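Local coordinates for protein neurotoxin (Clostridium botulinum, PDB 2QN0) that acts as the zinc-dependent light-chain protease of botulinum neurotoxin type C1, which cleaves SNARE proteins with dual substrate specificity, at residues 138-141 with 146-149; 25-28 with 33-36; 50-55 with 171-176; 188-193 with 235-240; 75-80 with 84-89. All blocks are in the same frame, centred on the assembly; numbering follows the deposited sequence.

Along the chain contact 2 closes first; contact 3 then spans a long loop in which contact 5 and contact 1 are nested one after the other, and contact 4 follows. Contacts 1, 2 and 4 reach one mixed sheet, at strands 146-152, 34-38 and 190-193. Contacts 1 to 4 form a touching chain of neighbours: contact 1 packs on contact 2 at Pro-33, contact 2 meets contacts 3 and 4, and contact 3 also meets contact 4, its centre about 14 Å away. Contact 5, on helix 80-97, touches none of them. In space the contacts run from a surface hairpin, through loops packed on the sheet, to the end of helix 223-238, which carries two zinc-binding histidines.

Contact 1: 138-141 with 146-149; sequences VKTR and WVKT
Arg-141 and Trp-146 lie side by side and point the same way from paired strands. Arg-141 CB sits 3.9 Å from the centroid of the Trp-146 six-membered ring and only 6° off its normal, a CH-pi contact over the face. With CG lodged between the backbone N and the carbonyl carbon (chi1 70°) and a bend at chi3, the arginine chain passes across the indole and brings NH1 to 3.2 Å from Trp-146 CH2. The guanidinium and ring planes are 63° apart, so the groups do not stack flat. On the same face Lys-139 CD presses against Lys-148 CA at 3.3 Å, tighter than usual for two carbons. The two amines separate: Lys-139 NZ pairs with Asp-23 and Lys-148 NZ with Asp-137. Thr-140 occupies the other face, its OG1 3.2 Å from Thr-149 CG2.

The backbone ladder fixes this register. Thr-140 N donates to Val-147 O at 3.0 Å and Val-147 N returns a bond to Thr-140 O at 2.9 Å; Thr-149 N reaches Val-138 O, also at 2.9 Å. Farther out, Pro-33 and Tyr-21 pack against Trp-146. Alternating hydrogen-bonded and non-hydrogen-bonded antiparallel pairs, with four residues linking the strands, identify a beta hairpin whose second strand, 146-152, is outermost in the mixed sheet.

Contact 2: 25-28 with 33-36; sequences HLNT and PEKA
The amide of Asn-27 and the carboxylate of Glu-34 meet with their planes 50° apart, too far from parallel for a stack, and the contact is made by polar atoms. It ties the loop between the antiparallel strands 19-23 and 34-38 to the start of the second strand. Asn-27 ND2 approaches Glu-34 OE2 from above the carboxylate plane, 35° out of it, while OE2 itself is tilted from the amide plane. This bond measures 2.9 Å but is bent; the second one, from Asn-27 ND2 to Glu-34 OE1 at 3.4 Å, is straighter and weak. A single N-H is thus shared, bifurcated, between the two oxygens, and the amide's other donation goes to Arg-49 O. Asn-27 OD1 accepts from the backbone N of Leu-29, two residues on, which defines an Asx turn.

The same OD1 takes a bond from Ser-51 N, so both heads of the amide are held and its rotation is fixed. Glu-34 CG lies anti to the carbonyl carbon and the chain runs extended from there (chi2 175°), which carries the carboxylate over a CA separation of 9.4 Å between Asn-27 and Glu-34. Both residues are buried, and the shared N-H would probably favour a charged carboxylate. Asn-27 CB also lies 3.7 Å from Glu-34 OE1.

Contact 3: 50-55 with 171-176; sequences FSRNSN and STFKLT
Phe-173 meets two side chains of the loop 50-55, closely at Arg-52 and more loosely at Phe-50. The closest approach is on the exposed side: Arg-52 CD lies 3.6 Å from Phe-173 CE1, and the guanidinium nitrogen Arg-52 NE is 3.7 Å from the same ring carbon. The two chains slide past each other in opposite directions, and the guanidinium plane stands 83° from the ring plane, so there is no flat stack. Bends at chi2 and chi3 fold the arginine back and carry NH1 to the backbone O of Leu-26, where it is hydrogen-bonded.

On the buried side the rings only brush, with Phe-50 CZ 4.2 Å from Phe-173 CZ, and both aromatics also rest on Ile-191 of strand 190-193. Leu-26 CD1 packs at Phe-173 CD2, 3.6 Å away and across the ring from CE1. Backbones stay well apart: the nearest CA atoms, of Arg-52 and Phe-173, are 10.4 Å from each other, and just 106 Å² is buried in all. Next to Arg-52, Ser-51 OG accepts from Asn-53 N at 3.1 Å, an ST turn that shapes the loop locally. The arrangement is a loop-to-loop contact of two aromatic rings and an arginine side chain, joining the loops after strands 43-46 and 169-171 beside the mixed sheet.

Contact 4: 188-193 with 235-240; sequences ALSIIS and MHNLYG
Ser-190 and Asn-237 use nearly the same first torsion, chi1 -70° and -67°. Ser-190 OG and Asn-237 CG each stand anti to the carbonyl carbon and beside the backbone N, and both CB atoms are directed at the opposing segment, so that hydroxyl and amide converge between strand and helix. Asn-237 ND2 then donates to Ser-190 OG at 3.0 Å, with an N-H...O angle of 146° and the oxygen a little out of the amide plane. The packing beneath the bond is close as well, Ser-190 OG lying 3.1 Å from Asn-237 CB. Both residues are buried, and this bond supplies a partner to each of the two polar groups.

A second link is less certain: Ala-188 N points to Asn-237 O at 3.2 Å, but the place of that carbonyl oxygen is not secure. Tyr-239 N still closes a helical turn onto Met-235 O at 3.0 Å, and Gly-240, with positive phi, leaves it in a Schellman motif. Thr-170 and Thr-172 pack around the asparagine, and Ile-192 lies against Glu-230, Leu-231 and Ala-234. That helix, 223-238, bears the HExxH motif, whose His-229 and His-233 bind zinc; Glu-269, farther along the chain, completes the protein ligands. With the Asn-237 side chain about 10 Å from the metal, the contact fastens the end of the zinc-binding helix to strand 190-193 in the metalloprotease core.

Contact 5: 75-80 with 84-89; sequences NYLSTD and DTFLKE
The N-terminal end of helix 80-97 packs back on the loop that leads into it, with Leu-77 and Tyr-76 meeting Phe-86. Leu-77 CD2 touches Phe-86 CB at 3.5 Å, while its other methyl, CD1, sits over one face of the phenyl ring, offset toward the rim. Tyr-76 crosses Phe-86 almost perpendicularly and brings OH to 3.6 Å from Phe-86 CD1. That hydroxyl is hydrogen-bonded to Ser-195 OG and also shares a water with the helix, the water lying 2.7 Å from Tyr-76 OH and donating to Glu-89 OE1 at the same distance.

A type II beta turn, Asn-75 to Ser-78, presents both loop side chains: Asn-75 O accepts from Ser-78 N at 3.2 Å and, from the same face of its carbonyl plane, from Ser-78 OG. Thr-79 follows as N-cap, its OG1 accepting from Asp-82 N. Asp-80 O then receives Asp-84 N at 2.9 Å, an early i-to-i+4 bond of the helix. One turn on, Lys-88 NZ meets the syn lone pair of Asp-84 OD2 in a salt bridge of 2.8 Å, while Asp-84 OD1 accepts from Tyr-10 N.

Contact 1: 138-141 with 146-149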
# COMPACT_ATOMS: atom_id res chain seq x y z
N VAL A 138 10.05 -8.90 -17.71
CA VAL A 138 9.02 -8.60 -18.69
C VAL A 138 9.11 -9.78 -19.66
O VAL A 138 10.20 -10.08 -20.15
CB VAL A 138 9.31 -7.29 -19.44
CG1 VAL A 138 8.25 -7.04 -20.51
CG2 VAL A 138 9.34 -6.12 -18.46
N LYS A 139 8.00 -10.46 -19.89
CA LYS A 139 7.98 -11.61 -20.79
C LYS A 139 7.03 -11.40 -21.95
O LYS A 139 6.06 -10.65 -21.86
CB LYS A 139 7.54 -12.87 -20.04
CG LYS A 139 8.35 -13.22 -18.80
CD LYS A 139 9.69 -13.82 -19.14
CE LYS A 139 10.40 -14.33 -17.90
NZ LYS A 139 9.68 -15.46 -17.25
N THR A 140 7.31 -12.08 -23.06
CA THR A 140 6.48 -12.02 -24.25
C THR A 140 6.31 -13.46 -24.71
O THR A 140 7.19 -14.29 -24.47
CB THR A 140 7.14 -11.20 -25.37
OG1 THR A 140 8.37 -11.82 -25.76
CG2 THR A 140 7.42 -9.78 -24.89
N ARG A 141 5.20 -13.77 -25.36
CA ARG A 141 5.00 -15.13 -25.81
C ARG A 141 5.34 -15.33 -27.28
O ARG A 141 5.18 -14.43 -28.10
CB ARG A 141 3.55 -15.57 -25.56
CG ARG A 141 2.52 -14.90 -26.44
CD ARG A 141 1.17 -15.60 -26.34
NE ARG A 141 0.48 -15.34 -25.08
CZ ARG A 141 -0.07 -14.16 -24.76
NH1 ARG A 141 -0.68 -14.01 -23.59
NH2 ARG A 141 -0.01 -13.14 -25.60
N TRP A 146 7.01 -18.70 -22.93
CA TRP A 146 7.23 -17.29 -22.63
C TRP A 146 8.73 -17.04 -22.53
O TRP A 146 9.46 -17.85 -21.96
CB TRP A 146 6.57 -16.90 -21.31
CG TRP A 146 5.08 -16.93 -21.34
CD1 TRP A 146 4.27 -18.02 -21.13
CD2 TRP A 146 4.20 -15.82 -21.57
NE1 TRP A 146 2.95 -17.65 -21.22
CE2 TRP A 146 2.88 -16.31 -21.49
CE3 TRP A 146 4.41 -14.46 -21.83
CZ2 TRP A 146 1.77 -15.48 -21.66
CZ3 TRP A 146 3.30 -13.64 -22.01
CH2 TRP A 146 2.00 -14.15 -21.92
N VAL A 147 9.18 -15.92 -23.08
CA VAL A 147 10.60 -15.58 -23.02
C VAL A 147 10.82 -14.18 -22.48
O VAL A 147 10.08 -13.25 -22.81
CB VAL A 147 11.25 -15.68 -24.42
CG1 VAL A 147 10.62 -14.67 -25.37
CG2 VAL A 147 12.75 -15.44 -24.31
N LYS A 148 11.83 -14.03 -21.64
CA LYS A 148 12.15 -12.74 -21.05
C LYS A 148 12.72 -11.81 -22.12
O LYS A 148 13.57 -12.22 -22.91
CB LYS A 148 13.17 -12.91 -19.92
CG LYS A 148 13.64 -11.61 -19.31
CD LYS A 148 14.53 -11.86 -18.10
CE LYS A 148 15.07 -10.56 -17.52
NZ LYS A 148 15.85 -10.80 -16.28
N THR A 149 12.23 -10.58 -22.15
CA THR A 149 12.70 -9.60 -23.12
C THR A 149 13.34 -8.41 -22.42
O THR A 149 13.88 -7.51 -23.07
CB THR A 149 11.54 -9.08 -23.98
OG1 THR A 149 10.54 -8.49 -23.14
CG2 THR A 149 10.91 -10.22 -24.77
O HOH W 1 10.86 -17.65 -19.55

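Contact 2: 25-28 with 33-36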
# COMPACT_ATOMS: atom_id res chain seq x y z
N HIS A 25 8.27 -13.57 -9.86
CA HIS A 25 8.97 -14.65 -9.17
C HIS A 25 8.58 -14.67 -7.70
O HIS A 25 9.35 -15.11 -6.85
CB HIS A 25 10.49 -14.47 -9.30
CG HIS A 25 10.98 -14.55 -10.71
ND1 HIS A 25 10.86 -15.69 -11.47
CD2 HIS A 25 11.58 -13.63 -11.50
CE1 HIS A 25 11.36 -15.47 -12.68
NE2 HIS A 25 11.80 -14.22 -12.72
N LEU A 26 7.37 -14.19 -7.40
CA LEU A 26 6.89 -14.15 -6.02
C LEU A 26 5.48 -14.69 -5.82
O LEU A 26 5.11 -15.06 -4.71
CB LEU A 26 6.96 -12.72 -5.49
CG LEU A 26 8.36 -12.15 -5.24
CD1 LEU A 26 8.27 -10.65 -5.02
CD2 LEU A 26 9.00 -12.84 -4.04
N ASN A 27 4.68 -14.73 -6.89
CA ASN A 27 3.30 -15.20 -6.77
C ASN A 27 3.21 -16.71 -6.95
O ASN A 27 3.26 -17.21 -8.08
CB ASN A 27 2.41 -14.49 -7.79
CG ASN A 27 0.94 -14.69 -7.52
OD1 ASN A 27 0.55 -15.44 -6.62
ND2 ASN A 27 0.09 -14.00 -8.29
N THR A 28 3.05 -17.44 -5.85
CA THR A 28 2.96 -18.90 -5.90
C THR A 28 1.70 -19.38 -6.61
O THR A 28 1.58 -20.57 -6.93
CB THR A 28 3.00 -19.52 -4.49
OG1 THR A 28 1.86 -19.10 -3.74
CG2 THR A 28 4.26 -19.09 -3.76
N PRO A 33 3.41 -15.83 -16.86
CA PRO A 33 3.46 -14.37 -16.69
C PRO A 33 2.09 -13.77 -16.44
O PRO A 33 1.08 -14.26 -16.95
CB PRO A 33 4.08 -13.90 -18.00
CG PRO A 33 5.04 -15.01 -18.31
CD PRO A 33 4.20 -16.25 -18.03
N GLU A 34 2.05 -12.70 -15.64
CA GLU A 34 0.80 -12.03 -15.30
C GLU A 34 0.68 -10.68 -16.00
O GLU A 34 1.63 -9.90 -16.01
CB GLU A 34 0.71 -11.83 -13.79
CG GLU A 34 0.69 -13.11 -12.99
CD GLU A 34 0.74 -12.86 -11.49
OE1 GLU A 34 1.85 -12.72 -10.94
OE2 GLU A 34 -0.34 -12.79 -10.87
N LYS A 35 -0.49 -10.41 -16.57
CA LYS A 35 -0.70 -9.14 -17.26
C LYS A 35 -0.72 -8.01 -16.23
O LYS A 35 -1.42 -8.09 -15.22
CB LYS A 35 -2.02 -9.18 -18.04
CG LYS A 35 -2.17 -8.05 -19.06
CD LYS A 35 -3.34 -8.31 -19.99
CE LYS A 35 -3.45 -7.23 -21.06
NZ LYS A 35 -4.56 -7.52 -22.01
N ALA A 36 0.06 -6.96 -16.50
CA ALA A 36 0.17 -5.81 -15.60
C ALA A 36 -0.14 -4.49 -16.31
O ALA A 36 0.08 -4.35 -17.51
CB ALA A 36 1.58 -5.78 -15.01

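Contact 3: 50-55 with 171-176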
# COMPACT_ATOMS: atom_id res chain seq x y z
N PHE A 50 -2.97 -13.13 -5.14
CA PHE A 50 -1.54 -13.26 -4.84
C PHE A 50 -1.29 -14.12 -3.60
O PHE A 50 -2.03 -14.05 -2.63
CB PHE A 50 -0.96 -11.85 -4.61
CG PHE A 50 0.53 -11.81 -4.36
CD1 PHE A 50 1.43 -11.87 -5.41
CD2 PHE A 50 1.02 -11.68 -3.06
CE1 PHE A 50 2.81 -11.78 -5.18
CE2 PHE A 50 2.39 -11.59 -2.82
CZ PHE A 50 3.29 -11.65 -3.88
N SER A 51 -0.23 -14.92 -3.64
CA SER A 51 0.11 -15.75 -2.49
C SER A 51 1.60 -15.97 -2.38
O SER A 51 2.33 -15.94 -3.37
CB SER A 51 -0.60 -17.11 -2.57
OG SER A 51 -0.25 -17.91 -1.45
N ARG A 52 2.06 -16.18 -1.15
CA ARG A 52 3.46 -16.43 -0.87
C ARG A 52 3.64 -17.82 -0.28
O ARG A 52 4.75 -18.25 0.01
CB ARG A 52 4.00 -15.38 0.12
CG ARG A 52 4.11 -13.98 -0.47
CD ARG A 52 5.14 -13.96 -1.59
NE ARG A 52 6.45 -14.38 -1.08
CZ ARG A 52 7.19 -15.33 -1.63
NH1 ARG A 52 6.76 -15.98 -2.71
NH2 ARG A 52 8.36 -15.65 -1.09
N ASN A 53 2.52 -18.53 -0.11
CA ASN A 53 2.56 -19.89 0.44
C ASN A 53 2.74 -20.95 -0.63
O ASN A 53 2.12 -20.89 -1.69
CB ASN A 53 1.27 -20.18 1.21
CG ASN A 53 1.09 -19.28 2.42
OD1 ASN A 53 1.96 -19.19 3.28
ND2 ASN A 53 -0.06 -18.62 2.49
N SER A 54 3.60 -21.93 -0.36
CA SER A 54 3.83 -23.01 -1.31
C SER A 54 2.54 -23.83 -1.37
O SER A 54 1.82 -23.93 -0.37
CB SER A 54 4.99 -23.89 -0.84
OG SER A 54 4.76 -24.40 0.46
N ASN A 55 2.24 -24.40 -2.53
CA ASN A 55 1.02 -25.19 -2.70
C ASN A 55 -0.15 -24.38 -2.14
O ASN A 55 -0.90 -24.85 -1.28
CB ASN A 55 1.13 -26.51 -1.93
CG ASN A 55 2.36 -27.30 -2.30
OD1 ASN A 55 2.56 -27.67 -3.46
ND2 ASN A 55 3.21 -27.57 -1.31
N SER A 171 3.81 -5.80 1.57
CA SER A 171 5.06 -6.47 1.94
C SER A 171 6.22 -6.13 1.01
O SER A 171 6.01 -5.68 -0.12
CB SER A 171 4.88 -7.99 1.90
OG SER A 171 3.67 -8.40 2.51
N THR A 172 7.43 -6.32 1.51
CA THR A 172 8.63 -6.16 0.70
C THR A 172 9.26 -7.55 0.79
O THR A 172 8.86 -8.35 1.64
CB THR A 172 9.60 -5.08 1.24
OG1 THR A 172 10.03 -5.42 2.56
CG2 THR A 172 8.92 -3.71 1.24
N PHE A 173 10.22 -7.84 -0.07
CA PHE A 173 10.81 -9.17 -0.09
C PHE A 173 12.33 -9.11 -0.20
O PHE A 173 12.88 -8.14 -0.72
CB PHE A 173 10.22 -9.94 -1.27
CG PHE A 173 8.72 -9.87 -1.32
CD1 PHE A 173 7.95 -10.84 -0.69
CD2 PHE A 173 8.08 -8.81 -1.94
CE1 PHE A 173 6.56 -10.74 -0.66
CE2 PHE A 173 6.69 -8.70 -1.92
CZ PHE A 173 5.93 -9.67 -1.28
N LYS A 174 13.00 -10.15 0.28
CA LYS A 174 14.45 -10.18 0.24
C LYS A 174 14.97 -11.60 0.05
O LYS A 174 14.24 -12.57 0.27
CB LYS A 174 15.01 -9.62 1.54
CG LYS A 174 14.74 -10.53 2.74
CD LYS A 174 15.38 -10.01 4.01
CE LYS A 174 15.19 -10.99 5.16
NZ LYS A 174 15.86 -12.29 4.89
N LEU A 175 16.23 -11.71 -0.35
CA LEU A 175 16.86 -13.01 -0.51
C LEU A 175 17.19 -13.51 0.89
O LEU A 175 17.35 -12.71 1.82
CB LEU A 175 18.14 -12.90 -1.35
CG LEU A 175 17.96 -12.40 -2.79
CD1 LEU A 175 19.31 -12.37 -3.48
CD2 LEU A 175 17.00 -13.31 -3.54
N THR A 176 17.29 -14.82 1.05
CA THR A 176 17.56 -15.44 2.34
C THR A 176 18.68 -14.82 3.20
O THR A 176 18.47 -14.53 4.37
CB THR A 176 17.87 -16.94 2.17
OG1 THR A 176 16.78 -17.58 1.51
CG2 THR A 176 18.08 -17.60 3.53

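Contact 4: 188-193 with 235-240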
# COMPACT_ATOMS: atom_id res chain seq x y z
N ALA A 188 12.58 -0.43 -0.69
CA ALA A 188 12.50 -1.58 -1.58
C ALA A 188 11.12 -1.63 -2.22
O ALA A 188 10.20 -0.95 -1.78
CB ALA A 188 12.74 -2.87 -0.80
N LEU A 189 10.99 -2.43 -3.27
CA LEU A 189 9.72 -2.58 -3.97
C LEU A 189 8.68 -3.14 -3.00
O LEU A 189 8.97 -4.04 -2.22
CB LEU A 189 9.89 -3.53 -5.16
CG LEU A 189 8.65 -3.92 -5.96
CD1 LEU A 189 9.07 -4.32 -7.37
CD2 LEU A 189 7.91 -5.07 -5.27
N SER A 190 7.46 -2.59 -3.05
CA SER A 190 6.37 -3.05 -2.20
C SER A 190 5.27 -3.68 -3.04
O SER A 190 5.00 -3.23 -4.15
CB SER A 190 5.73 -1.88 -1.43
OG SER A 190 6.58 -1.35 -0.44
N ILE A 191 4.65 -4.73 -2.51
CA ILE A 191 3.52 -5.35 -3.18
C ILE A 191 2.36 -5.20 -2.21
O ILE A 191 2.46 -5.59 -1.05
CB ILE A 191 3.74 -6.85 -3.48
CG1 ILE A 191 4.77 -7.01 -4.61
CG2 ILE A 191 2.41 -7.51 -3.87
CD1 ILE A 191 5.02 -8.45 -5.03
N ILE A 192 1.28 -4.59 -2.69
CA ILE A 192 0.09 -4.37 -1.89
C ILE A 192 -1.00 -5.31 -2.41
O ILE A 192 -1.39 -5.21 -3.57
CB ILE A 192 -0.43 -2.92 -2.02
CG1 ILE A 192 0.59 -1.94 -1.43
CG2 ILE A 192 -1.78 -2.77 -1.33
CD1 ILE A 192 0.22 -0.47 -1.61
N SER A 193 -1.47 -6.23 -1.56
CA SER A 193 -2.52 -7.18 -1.95
C SER A 193 -3.79 -6.69 -1.27
O SER A 193 -3.86 -6.63 -0.03
CB SER A 193 -2.14 -8.59 -1.51
OG SER A 193 -0.92 -8.97 -2.10
N MET A 235 4.82 3.90 1.53
CA MET A 235 5.64 5.10 1.70
C MET A 235 6.79 4.80 2.66
O MET A 235 7.94 5.14 2.40
CB MET A 235 4.79 6.25 2.26
CG MET A 235 3.90 6.92 1.23
SD MET A 235 4.82 8.01 0.12
CE MET A 235 4.69 9.56 1.00
N HIS A 236 6.47 4.15 3.78
CA HIS A 236 7.50 3.81 4.75
C HIS A 236 8.54 2.89 4.11
O HIS A 236 9.74 3.05 4.33
CB HIS A 236 6.87 3.10 5.96
CG HIS A 236 5.78 3.89 6.61
ND1 HIS A 236 4.82 3.30 7.41
CD2 HIS A 236 5.49 5.21 6.59
CE1 HIS A 236 3.99 4.23 7.85
NE2 HIS A 236 4.38 5.40 7.37
N ASN A 237 8.07 1.94 3.30
CA ASN A 237 8.95 0.99 2.63
C ASN A 237 9.83 1.65 1.57
O ASN A 237 11.00 1.30 1.42
CB ASN A 237 8.15 -0.13 1.95
CG ASN A 237 7.44 -1.03 2.93
OD1 ASN A 237 7.87 -1.18 4.07
ND2 ASN A 237 6.35 -1.66 2.49
N LEU A 238 9.26 2.58 0.82
CA LEU A 238 9.99 3.27 -0.23
C LEU A 238 11.11 4.15 0.34
O LEU A 238 12.21 4.20 -0.20
CB LEU A 238 9.04 4.14 -1.05
CG LEU A 238 9.68 5.02 -2.13
CD1 LEU A 238 10.51 4.15 -3.08
CD2 LEU A 238 8.58 5.77 -2.89
N TYR A 239 10.81 4.84 1.44
CA TYR A 239 11.79 5.72 2.06
C TYR A 239 12.69 5.04 3.09
O TYR A 239 13.50 5.69 3.75
CB TYR A 239 11.07 6.93 2.66
CG TYR A 239 10.55 7.86 1.59
CD1 TYR A 239 11.39 8.81 1.00
CD2 TYR A 239 9.25 7.74 1.11
CE1 TYR A 239 10.94 9.62 -0.05
CE2 TYR A 239 8.79 8.54 0.06
CZ TYR A 239 9.64 9.47 -0.51
OH TYR A 239 9.19 10.26 -1.54
N GLY A 240 12.54 3.73 3.20
CA GLY A 240 13.38 2.95 4.10
C GLY A 240 13.24 3.21 5.59
O GLY A 240 14.22 3.10 6.33

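Contact 5: 75-80 with 84-89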
# COMPACT_ATOMS: atom_id res chain seq x y z
N ASN A 75 -12.92 -18.35 -5.89
CA ASN A 75 -13.27 -17.92 -7.24
C ASN A 75 -13.21 -16.41 -7.46
O ASN A 75 -13.40 -15.95 -8.59
CB ASN A 75 -14.66 -18.44 -7.61
CG ASN A 75 -14.76 -19.95 -7.49
OD1 ASN A 75 -13.92 -20.68 -8.03
ND2 ASN A 75 -15.78 -20.42 -6.79
N TYR A 76 -12.95 -15.64 -6.41
CA TYR A 76 -12.87 -14.19 -6.57
C TYR A 76 -11.63 -13.85 -7.41
O TYR A 76 -10.52 -14.27 -7.09
CB TYR A 76 -12.78 -13.51 -5.20
CG TYR A 76 -12.61 -12.01 -5.30
CD1 TYR A 76 -13.55 -11.23 -5.97
CD2 TYR A 76 -11.51 -11.37 -4.73
CE1 TYR A 76 -13.39 -9.85 -6.09
CE2 TYR A 76 -11.34 -10.00 -4.85
CZ TYR A 76 -12.28 -9.24 -5.52
OH TYR A 76 -12.11 -7.88 -5.64
N LEU A 77 -11.85 -13.08 -8.47
CA LEU A 77 -10.80 -12.67 -9.41
C LEU A 77 -10.29 -13.80 -10.29
O LEU A 77 -9.20 -13.71 -10.84
CB LEU A 77 -9.61 -12.05 -8.66
CG LEU A 77 -9.75 -10.62 -8.14
CD1 LEU A 77 -8.37 -10.12 -7.68
CD2 LEU A 77 -10.29 -9.72 -9.25
N SER A 78 -11.08 -14.86 -10.44
CA SER A 78 -10.66 -15.99 -11.26
C SER A 78 -10.87 -15.75 -12.75
O SER A 78 -10.08 -16.21 -13.57
CB SER A 78 -11.41 -17.26 -10.83
OG SER A 78 -12.81 -17.10 -10.97
N THR A 79 -11.93 -15.03 -13.10
CA THR A 79 -12.24 -14.77 -14.50
C THR A 79 -11.71 -13.42 -14.98
O THR A 79 -11.45 -12.52 -14.18
CB THR A 79 -13.76 -14.79 -14.75
OG1 THR A 79 -14.37 -13.72 -14.03
CG2 THR A 79 -14.35 -16.12 -14.30
N ASP A 80 -11.55 -13.29 -16.30
CA ASP A 80 -11.07 -12.04 -16.88
C ASP A 80 -12.07 -10.93 -16.60
O ASP A 80 -11.70 -9.76 -16.44
CB ASP A 80 -10.88 -12.20 -18.39
CG ASP A 80 -9.59 -12.90 -18.75
OD1 ASP A 80 -8.95 -13.47 -17.85
OD2 ASP A 80 -9.21 -12.88 -19.94
N ASP A 84 -11.18 -7.38 -14.88
CA ASP A 84 -11.48 -6.11 -15.52
C ASP A 84 -12.15 -5.18 -14.51
O ASP A 84 -11.81 -4.00 -14.41
CB ASP A 84 -12.40 -6.33 -16.72
CG ASP A 84 -12.66 -5.05 -17.50
OD1 ASP A 84 -11.71 -4.55 -18.15
OD2 ASP A 84 -13.80 -4.54 -17.45
N THR A 85 -13.11 -5.72 -13.77
CA THR A 85 -13.82 -4.93 -12.78
C THR A 85 -12.87 -4.46 -11.68
O THR A 85 -12.89 -3.30 -11.28
CB THR A 85 -14.97 -5.75 -12.17
OG1 THR A 85 -15.96 -5.98 -13.18
CG2 THR A 85 -15.62 -5.00 -11.01
N PHE A 86 -12.03 -5.38 -11.20
CA PHE A 86 -11.06 -5.05 -10.15
C PHE A 86 -10.13 -3.94 -10.64
O PHE A 86 -9.90 -2.96 -9.94
CB PHE A 86 -10.23 -6.28 -9.79
CG PHE A 86 -9.18 -6.03 -8.75
CD1 PHE A 86 -9.51 -6.01 -7.39
CD2 PHE A 86 -7.86 -5.80 -9.12
CE1 PHE A 86 -8.54 -5.76 -6.42
CE2 PHE A 86 -6.88 -5.55 -8.15
CZ PHE A 86 -7.22 -5.53 -6.80
N LEU A 87 -9.60 -4.11 -11.84
CA LEU A 87 -8.70 -3.13 -12.42
C LEU A 87 -9.35 -1.75 -12.46
O LEU A 87 -8.73 -0.75 -12.07
CB LEU A 87 -8.30 -3.55 -13.84
CG LEU A 87 -7.42 -2.60 -14.65
CD1 LEU A 87 -6.08 -2.38 -13.94
CD2 LEU A 87 -7.19 -3.19 -16.03
N LYS A 88 -10.59 -1.68 -12.92
CA LYS A 88 -11.29 -0.41 -13.00
C LYS A 88 -11.59 0.18 -11.63
O LYS A 88 -11.63 1.40 -11.47
CB LYS A 88 -12.57 -0.58 -13.83
CG LYS A 88 -12.25 -0.71 -15.32
CD LYS A 88 -13.42 -1.21 -16.15
CE LYS A 88 -13.00 -1.33 -17.62
NZ LYS A 88 -14.04 -1.98 -18.46
N GLU A 89 -11.80 -0.68 -10.63
CA GLU A 89 -12.07 -0.19 -9.28
C GLU A 89 -10.82 0.49 -8.74
O GLU A 89 -10.89 1.58 -8.17
CB GLU A 89 -12.48 -1.35 -8.36
CG GLU A 89 -13.84 -1.97 -8.72
CD GLU A 89 -14.16 -3.21 -7.91
OE1 GLU A 89 -13.22 -3.91 -7.48
OE2 GLU A 89 -15.36 -3.51 -7.72
O HOH W 2 -13.76 -6.57 -7.28